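Side-chain contacts in N-acetyltransferase family protein (Bacillus anthracis, PDB 3LNB), which probably transfers an acetyl group from acetyl-coenzyme A to the nitrogen of arylamines, inactivating the sulfonamide drug sulfamethoxazole: residues K79-N84 and L98-N103; K119-V124 and E228-N233. The protein carries 1 engineered substitution. One frame throughout, in Å; residues are numbered along the deposited sequence.

Contact 1 (K79-N84 and L98-N103). With COA (coenzyme A), chain B.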
loop_
_atom_site.group_PDB
_atom_site.type_symbol
_atom_site.label_atom_id
_atom_site.label_comp_id
_atom_site.label_asym_id
_atom_site.label_seq_id
_atom_site.Cartn_x
_atom_site.Cartn_y
_atom_site.Cartn_z
ATOM N N LYS A 79 -2.975 -2.902 -17.071
ATOM C CA LYS A 79 -3.810 -1.863 -17.667
ATOM C C LYS A 79 -3.426 -0.530 -17.044
ATOM O O LYS A 79 -2.769 -0.484 -15.999
ATOM C CB LYS A 79 -5.293 -2.110 -17.380
ATOM C CG LYS A 79 -5.911 -3.253 -18.145
ATOM C CD LYS A 79 -7.405 -3.389 -17.845
ATOM C CE LYS A 79 -8.203 -2.252 -18.453
ATOM N NZ LYS A 79 -9.628 -2.627 -18.648
ATOM N N ASN A 80 -3.831 0.559 -17.684
ATOM C CA ASN A 80 -3.545 1.876 -17.139
ATOM C C ASN A 80 -4.426 2.028 -15.909
ATOM O O ASN A 80 -5.454 1.356 -15.776
ATOM C CB ASN A 80 -3.873 2.968 -18.157
ATOM C CG ASN A 80 -5.203 2.743 -18.835
ATOM O OD1 ASN A 80 -5.369 1.784 -19.583
ATOM N ND2 ASN A 80 -6.165 3.627 -18.575
ATOM N N ILE A 81 -4.019 2.917 -15.014
ATOM C CA ILE A 81 -4.752 3.155 -13.787
ATOM C C ILE A 81 -5.887 4.156 -14.001
ATOM O O ILE A 81 -5.697 5.202 -14.619
ATOM C CB ILE A 81 -3.802 3.702 -12.699
ATOM C CG1 ILE A 81 -2.565 2.802 -12.588
ATOM C CG2 ILE A 81 -4.530 3.795 -11.369
ATOM C CD1 ILE A 81 -2.856 1.385 -12.170
ATOM N N SER A 82 -7.066 3.809 -13.490
ATOM C CA SER A 82 -8.248 4.654 -13.568
ATOM C C SER A 82 -9.207 4.174 -12.483
ATOM O O SER A 82 -9.109 3.031 -12.023
ATOM C CB SER A 82 -8.924 4.538 -14.937
ATOM O OG SER A 82 -9.703 3.358 -15.019
ATOM N N LYS A 83 -10.126 5.044 -12.072
ATOM C CA LYS A 83 -11.094 4.688 -11.038
ATOM C C LYS A 83 -11.783 3.373 -11.396
ATOM O O LYS A 83 -11.760 2.408 -10.627
ATOM C CB LYS A 83 -12.149 5.793 -10.887
ATOM C CG LYS A 83 -13.292 5.418 -9.943
ATOM C CD LYS A 83 -14.388 6.473 -9.916
ATOM C CE LYS A 83 -13.908 7.756 -9.278
ATOM N NZ LYS A 83 -14.937 8.830 -9.385
ATOM N N ASN A 84 -12.388 3.342 -12.578
ATOM C CA ASN A 84 -13.087 2.164 -13.043
ATOM C C ASN A 84 -12.222 0.906 -13.047
ATOM O O ASN A 84 -12.653 -0.138 -12.567
ATOM C CB ASN A 84 -13.639 2.397 -14.450
ATOM C CG ASN A 84 -14.046 1.116 -15.114
ATOM O OD1 ASN A 84 -15.128 0.584 -14.854
ATOM N ND2 ASN A 84 -13.166 0.579 -15.953
ATOM N N LEU A 98 -0.225 -3.182 -6.123
ATOM C CA LEU A 98 0.925 -2.505 -5.548
ATOM C C LEU A 98 0.487 -1.154 -4.978
ATOM O O LEU A 98 -0.667 -0.748 -5.119
ATOM C CB LEU A 98 2.019 -2.325 -6.607
ATOM C CG LEU A 98 2.705 -3.624 -7.065
ATOM C CD1 LEU A 98 3.677 -3.337 -8.209
ATOM C CD2 LEU A 98 3.448 -4.250 -5.894
ATOM N N CYS A 99 1.420 -0.458 -4.348
ATOM C CA CYS A 99 1.141 0.831 -3.730
ATOM C C CYS A 99 0.367 1.837 -4.585
ATOM O O CYS A 99 -0.624 2.405 -4.124
ATOM C CB CYS A 99 2.449 1.463 -3.264
ATOM S SG CYS A 99 3.628 1.747 -4.590
ATOM N N TYR A 100 0.803 2.064 -5.822
ATOM C CA TYR A 100 0.118 3.033 -6.671
ATOM C C TYR A 100 -1.323 2.656 -7.026
ATOM O O TYR A 100 -2.101 3.509 -7.461
ATOM C CB TYR A 100 0.917 3.304 -7.951
ATOM C CG TYR A 100 1.286 2.081 -8.737
ATOM C CD1 TYR A 100 2.491 1.417 -8.510
ATOM C CD2 TYR A 100 0.420 1.567 -9.699
ATOM C CE1 TYR A 100 2.824 0.271 -9.225
ATOM C CE2 TYR A 100 0.741 0.424 -10.411
ATOM C CZ TYR A 100 1.943 -0.220 -10.170
ATOM O OH TYR A 100 2.245 -1.365 -10.870
ATOM N N GLU A 101 -1.681 1.388 -6.850
ATOM C CA GLU A 101 -3.047 0.953 -7.133
ATOM C C GLU A 101 -3.861 1.038 -5.853
ATOM O O GLU A 101 -4.961 1.590 -5.838
ATOM C CB GLU A 101 -3.064 -0.479 -7.664
ATOM C CG GLU A 101 -2.314 -0.642 -8.976
ATOM C CD GLU A 101 -2.203 -2.091 -9.403
ATOM O OE1 GLU A 101 -3.142 -2.604 -10.054
ATOM O OE2 GLU A 101 -1.176 -2.716 -9.074
ATOM N N LEU A 102 -3.309 0.494 -4.777
ATOM C CA LEU A 102 -3.979 0.517 -3.486
ATOM C C LEU A 102 -4.300 1.949 -3.059
ATOM O O LEU A 102 -5.437 2.251 -2.692
ATOM C CB LEU A 102 -3.101 -0.164 -2.430
ATOM C CG LEU A 102 -2.944 -1.682 -2.594
ATOM C CD1 LEU A 102 -1.851 -2.215 -1.669
ATOM C CD2 LEU A 102 -4.289 -2.346 -2.290
ATOM N N ASN A 103 -3.309 2.834 -3.120
ATOM C CA ASN A 103 -3.528 4.216 -2.714
ATOM C C ASN A 103 -4.310 5.063 -3.710
ATOM O O ASN A 103 -4.913 6.057 -3.328
ATOM C CB ASN A 103 -2.203 4.895 -2.362
ATOM C CG ASN A 103 -1.661 4.434 -1.016
ATOM O OD1 ASN A 103 -2.426 4.109 -0.105
ATOM N ND2 ASN A 103 -0.343 4.417 -0.879
HETATM N N1A COA B . 9.367 -7.162 -4.847
HETATM C C2A COA B . 9.356 -8.470 -5.037
HETATM N N3A COA B . 9.727 -9.313 -4.088
HETATM C C4A COA B . 10.127 -8.857 -2.894
HETATM C C5A COA B . 10.156 -7.490 -2.659
HETATM C C6A COA B . 9.758 -6.634 -3.679
HETATM N N6A COA B . 9.751 -5.317 -3.494
HETATM N N7A COA B . 10.571 -7.308 -1.409
HETATM C C8A COA B . 10.791 -8.507 -0.877
HETATM N N9A COA B . 10.518 -9.455 -1.773
HETATM C C1B COA B . 10.536 -10.915 -1.519
HETATM C C2B COA B . 11.894 -11.435 -1.052
HETATM O O2B COA B . 12.759 -11.623 -2.177
HETATM C C3B COA B . 11.485 -12.782 -0.458
HETATM O O3B COA B . 11.522 -13.807 -1.454
HETATM P P3B COA B . 11.917 -15.305 -1.015
HETATM O O7A COA B . 11.220 -15.731 0.218
HETATM O O8A COA B . 11.583 -16.251 -2.273
HETATM O O9A COA B . 13.517 -15.290 -0.846
HETATM C C4B COA B . 10.047 -12.544 0.010
HETATM O O4B COA B . 9.708 -11.203 -0.382
HETATM C C5B COA B . 9.932 -12.647 1.530
HETATM O O5B COA B . 10.743 -11.647 2.149
HETATM P P1A COA B . 10.967 -11.682 3.740
HETATM O O1A COA B . 11.723 -10.311 4.112
HETATM O O2A COA B . 11.731 -12.877 4.158
HETATM O O3A COA B . 9.498 -11.649 4.397
HETATM P P2A COA B . 8.611 -10.317 4.571
HETATM O O4A COA B . 8.974 -9.744 6.030
HETATM O O5A COA B . 7.170 -10.635 4.445
HETATM O O6A COA B . 9.123 -9.220 3.510
HETATM C CBP COA B . 7.687 -7.758 2.149
HETATM C CCP COA B . 8.494 -9.057 2.235
HETATM C CDP COA B . 6.467 -7.850 3.068
HETATM C CEP COA B . 7.223 -7.554 0.705
HETATM C CAP COA B . 8.569 -6.577 2.563
HETATM O OAP COA B . 9.731 -6.538 1.732
HETATM C C9P COA B . 7.825 -5.247 2.421
HETATM O O9P COA B . 6.929 -4.932 3.203
HETATM N N8P COA B . 8.241 -4.488 1.408
HETATM C C7P COA B . 7.675 -3.164 1.110
HETATM C C6P COA B . 7.488 -2.994 -0.400
HETATM C C5P COA B . 7.297 -1.521 -0.771
HETATM O O5P COA B . 8.248 -0.744 -0.747
HETATM N N4P COA B . 6.066 -1.165 -1.130
HETATM C C3P COA B . 5.743 0.219 -1.504
HETATM C C2P COA B . 6.177 0.516 -2.941
HETATM S S1P COA B . 5.187 -0.350 -4.214
#

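Contact 2 (K119-V124 and E228-N233)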
loop_
_atom_site.group_PDB
_atom_site.type_symbol
_atom_site.label_atom_id
_atom_site.label_comp_id
_atom_site.label_asym_id
_atom_site.label_seq_id
_atom_site.Cartn_x
_atom_site.Cartn_y
_atom_site.Cartn_z
ATOM N N LYS A 119 -2.715 12.933 -4.074
ATOM C CA LYS A 119 -1.642 11.959 -4.194
ATOM C C LYS A 119 -0.300 12.638 -4.433
ATOM O O LYS A 119 -0.239 13.706 -5.043
ATOM C CB LYS A 119 -1.925 11.009 -5.368
ATOM C CG LYS A 119 -3.254 10.270 -5.291
ATOM C CD LYS A 119 -3.469 9.355 -6.497
ATOM C CE LYS A 119 -3.728 10.138 -7.777
ATOM N NZ LYS A 119 -4.960 10.964 -7.681
ATOM N N VAL A 120 0.771 12.014 -3.946
ATOM C CA VAL A 120 2.126 12.530 -4.144
ATOM C C VAL A 120 3.038 11.335 -4.374
ATOM O O VAL A 120 2.725 10.220 -3.971
ATOM C CB VAL A 120 2.658 13.331 -2.920
ATOM C CG1 VAL A 120 1.715 14.477 -2.589
ATOM C CG2 VAL A 120 2.852 12.408 -1.721
ATOM N N ALA A 121 4.160 11.562 -5.041
ATOM C CA ALA A 121 5.082 10.473 -5.289
ATOM C C ALA A 121 6.037 10.349 -4.110
ATOM O O ALA A 121 6.229 11.292 -3.340
ATOM C CB ALA A 121 5.857 10.723 -6.573
ATOM N N GLY A 122 6.623 9.168 -3.979
ATOM C CA GLY A 122 7.578 8.914 -2.919
ATOM C C GLY A 122 8.653 8.003 -3.478
ATOM O O GLY A 122 8.464 7.377 -4.520
ATOM N N THR A 123 9.783 7.941 -2.789
ATOM C CA THR A 123 10.901 7.106 -3.194
ATOM C C THR A 123 11.280 6.314 -1.946
ATOM O O THR A 123 11.625 6.896 -0.917
ATOM C CB THR A 123 12.104 7.971 -3.651
ATOM O OG1 THR A 123 11.696 8.841 -4.714
ATOM C CG2 THR A 123 13.245 7.088 -4.141
ATOM N N VAL A 124 11.196 4.990 -2.036
ATOM C CA VAL A 124 11.508 4.118 -0.903
ATOM C C VAL A 124 13.014 3.889 -0.750
ATOM O O VAL A 124 13.756 3.931 -1.726
ATOM C CB VAL A 124 10.815 2.731 -1.067
ATOM C CG1 VAL A 124 11.144 1.832 0.115
ATOM C CG2 VAL A 124 9.309 2.908 -1.189
ATOM N N GLU A 228 -3.307 11.203 -12.660
ATOM C CA GLU A 228 -3.384 9.832 -13.160
ATOM C C GLU A 228 -2.291 9.524 -14.191
ATOM O O GLU A 228 -1.749 8.415 -14.223
ATOM C CB GLU A 228 -4.778 9.571 -13.756
ATOM C CG GLU A 228 -5.136 8.096 -13.904
ATOM C CD GLU A 228 -6.435 7.715 -13.186
ATOM O OE1 GLU A 228 -7.530 8.118 -13.648
ATOM O OE2 GLU A 228 -6.359 7.014 -12.151
ATOM N N GLN A 229 -1.951 10.503 -15.021
ATOM C CA GLN A 229 -0.916 10.283 -16.021
ATOM C C GLN A 229 0.414 9.961 -15.335
ATOM O O GLN A 229 1.114 9.033 -15.733
ATOM C CB GLN A 229 -0.758 11.510 -16.921
ATOM C CG GLN A 229 -0.267 11.150 -18.315
ATOM C CD GLN A 229 -0.300 12.318 -19.275
ATOM O OE1 GLN A 229 -1.192 13.173 -19.208
ATOM N NE2 GLN A 229 0.662 12.354 -20.193
ATOM N N LYS A 230 0.753 10.726 -14.302
ATOM C CA LYS A 230 1.995 10.500 -13.560
ATOM C C LYS A 230 1.926 9.129 -12.902
ATOM O O LYS A 230 2.901 8.383 -12.899
ATOM C CB LYS A 230 2.186 11.580 -12.488
ATOM C CG LYS A 230 3.291 11.285 -11.469
ATOM C CD LYS A 230 4.688 11.230 -12.092
ATOM C CE LYS A 230 5.747 10.974 -11.021
ATOM N NZ LYS A 230 7.132 10.884 -11.569
ATOM N N VAL A 231 0.767 8.806 -12.338
ATOM C CA VAL A 231 0.582 7.512 -11.702
ATOM C C VAL A 231 0.766 6.406 -12.742
ATOM O O VAL A 231 1.289 5.343 -12.427
ATOM C CB VAL A 231 -0.808 7.410 -11.036
ATOM C CG1 VAL A 231 -1.099 5.979 -10.623
ATOM C CG2 VAL A 231 -0.839 8.302 -9.805
ATOM N N ASN A 232 0.352 6.659 -13.985
ATOM C CA ASN A 232 0.537 5.660 -15.038
ATOM C C ASN A 232 2.008 5.588 -15.418
ATOM O O ASN A 232 2.497 4.530 -15.820
ATOM C CB ASN A 232 -0.283 5.992 -16.285
ATOM C CG ASN A 232 -1.760 5.745 -16.091
ATOM O OD1 ASN A 232 -2.173 4.656 -15.702
ATOM N ND2 ASN A 232 -2.566 6.761 -16.357
ATOM N N ASN A 233 2.716 6.710 -15.294
ATOM C CA ASN A 233 4.143 6.730 -15.621
ATOM C C ASN A 233 4.877 5.943 -14.534
ATOM O O ASN A 233 5.811 5.201 -14.816
ATOM C CB ASN A 233 4.684 8.168 -15.668
ATOM C CG ASN A 233 6.112 8.243 -16.223
ATOM O OD1 ASN A 233 6.340 8.053 -17.426
ATOM N ND2 ASN A 233 7.079 8.508 -15.350
#

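Contact 1 (K79-N84 and L98-N103)
Glu101, whose side chain meets Ile81 across this contact, gives its backbone N-H to Leu98 O at 2.9 Å, and the same oxygen accepts a second N-H from Leu102. The carboxylate returns to the residue just before the helix: Leu98 N donates to Glu101 OE2 at 3.1 Å, nearly straight at 175°, reaching the oxygen from above the carboxylate plane. With Leu98 at the N-cap and Glu101 three residues on, this is half of a capping box; leucine has no side-chain acceptor for the reciprocal bond. The other oxygen, OE1, forms a salt bridge with Lys89, so both ends of the buried carboxylate are engaged while its aliphatic stem is left to meet the neighbouring segment. There Ile81 CD1 lies 3.8 Å from Glu101 CG, the two side chains crossing at about a right angle. The helix start so pinned carries Cys99 of the coenzyme A pocket, consistent with the Cys-His-Asp triad of arylamine N-acetyltransferases, in which His138 and Asp153 would be its partners. Ile81 CD1 also approaches the Tyr100 ring at its edge, near the ring plane and 4.1 Å from Tyr100 CD2. Tyr100 CG stands between its backbone N and carbonyl carbon (chi1 54°), a rotation that swings the ring end nearer to Ile81, while Gln235 and Ile238 of helix 228-240 pack on the same side chain.

Contact 2 (K119-V124 and E228-N233)
Lys119 and Val231 make the closer half of this strand-to-helix contact, with Lys119 CE 4.0 Å from Val231 CG2 and the two side chains crossing at about a right angle. The terminal methylene, CE, rather than the ammonium group, meets the valine methyl. The lysine side chain leaves the strand extended; a bend at chi3 (-71°) then sets CE against Val231 CG2, and a further bend at chi4 (-62°) turns NZ. That nitrogen has its own partner in Tyr107, a cation-pi interaction; Glu228 OE2 stays 6.1 Å from Lys119 NZ and is instead hydrogen-bonded to Tyr108 OH. Ser104 of helix 99-112 touches both Lys119 and Val231, closing this buried side.

Two residues along the strand the packing is looser and the surroundings more open to solvent. Ala121 CB comes no nearer than 4.5 Å to Lys230 CE, a grazing approach by the long lysine arm. The arm is held at its tip by a salt bridge from Lys230 NZ to Asp136, a residue the Ala121 methyl also touches.

Lys119 and Ala121 point their CB atoms toward the helix, while Val120 between them does not reach it, as expected of a strand lying under a helix. Helix 228-240, following strand 216-225, thus packs on the neighbouring strand 116-126 of the large antiparallel sheet, beside helix 99-112, within the arylamine N-acetyltransferase fold.

Overall arrangement
Contact 1 is wholly buried among helices, whereas contact 2, at the face of the large sheet, is only partly so. Helix 99-112 is followed in the chain by strand 116-126, and helix 228-240, one half of contact 2, also reaches contact 1: Asn232 OD1 accepts a probable hydrogen bond of 2.6 Å from Ile81 N. Both contacts join their segments through apolar carbon atoms, yet they handle charge differently. In contact 1, close to the coenzyme A pocket, the carboxylate is paired with a lysine of helix 83-92 and with the N-cap amide of its own helix; in contact 2 two lysines lend their stems to packing and send their ammonium groups to an aromatic ring and an aspartate.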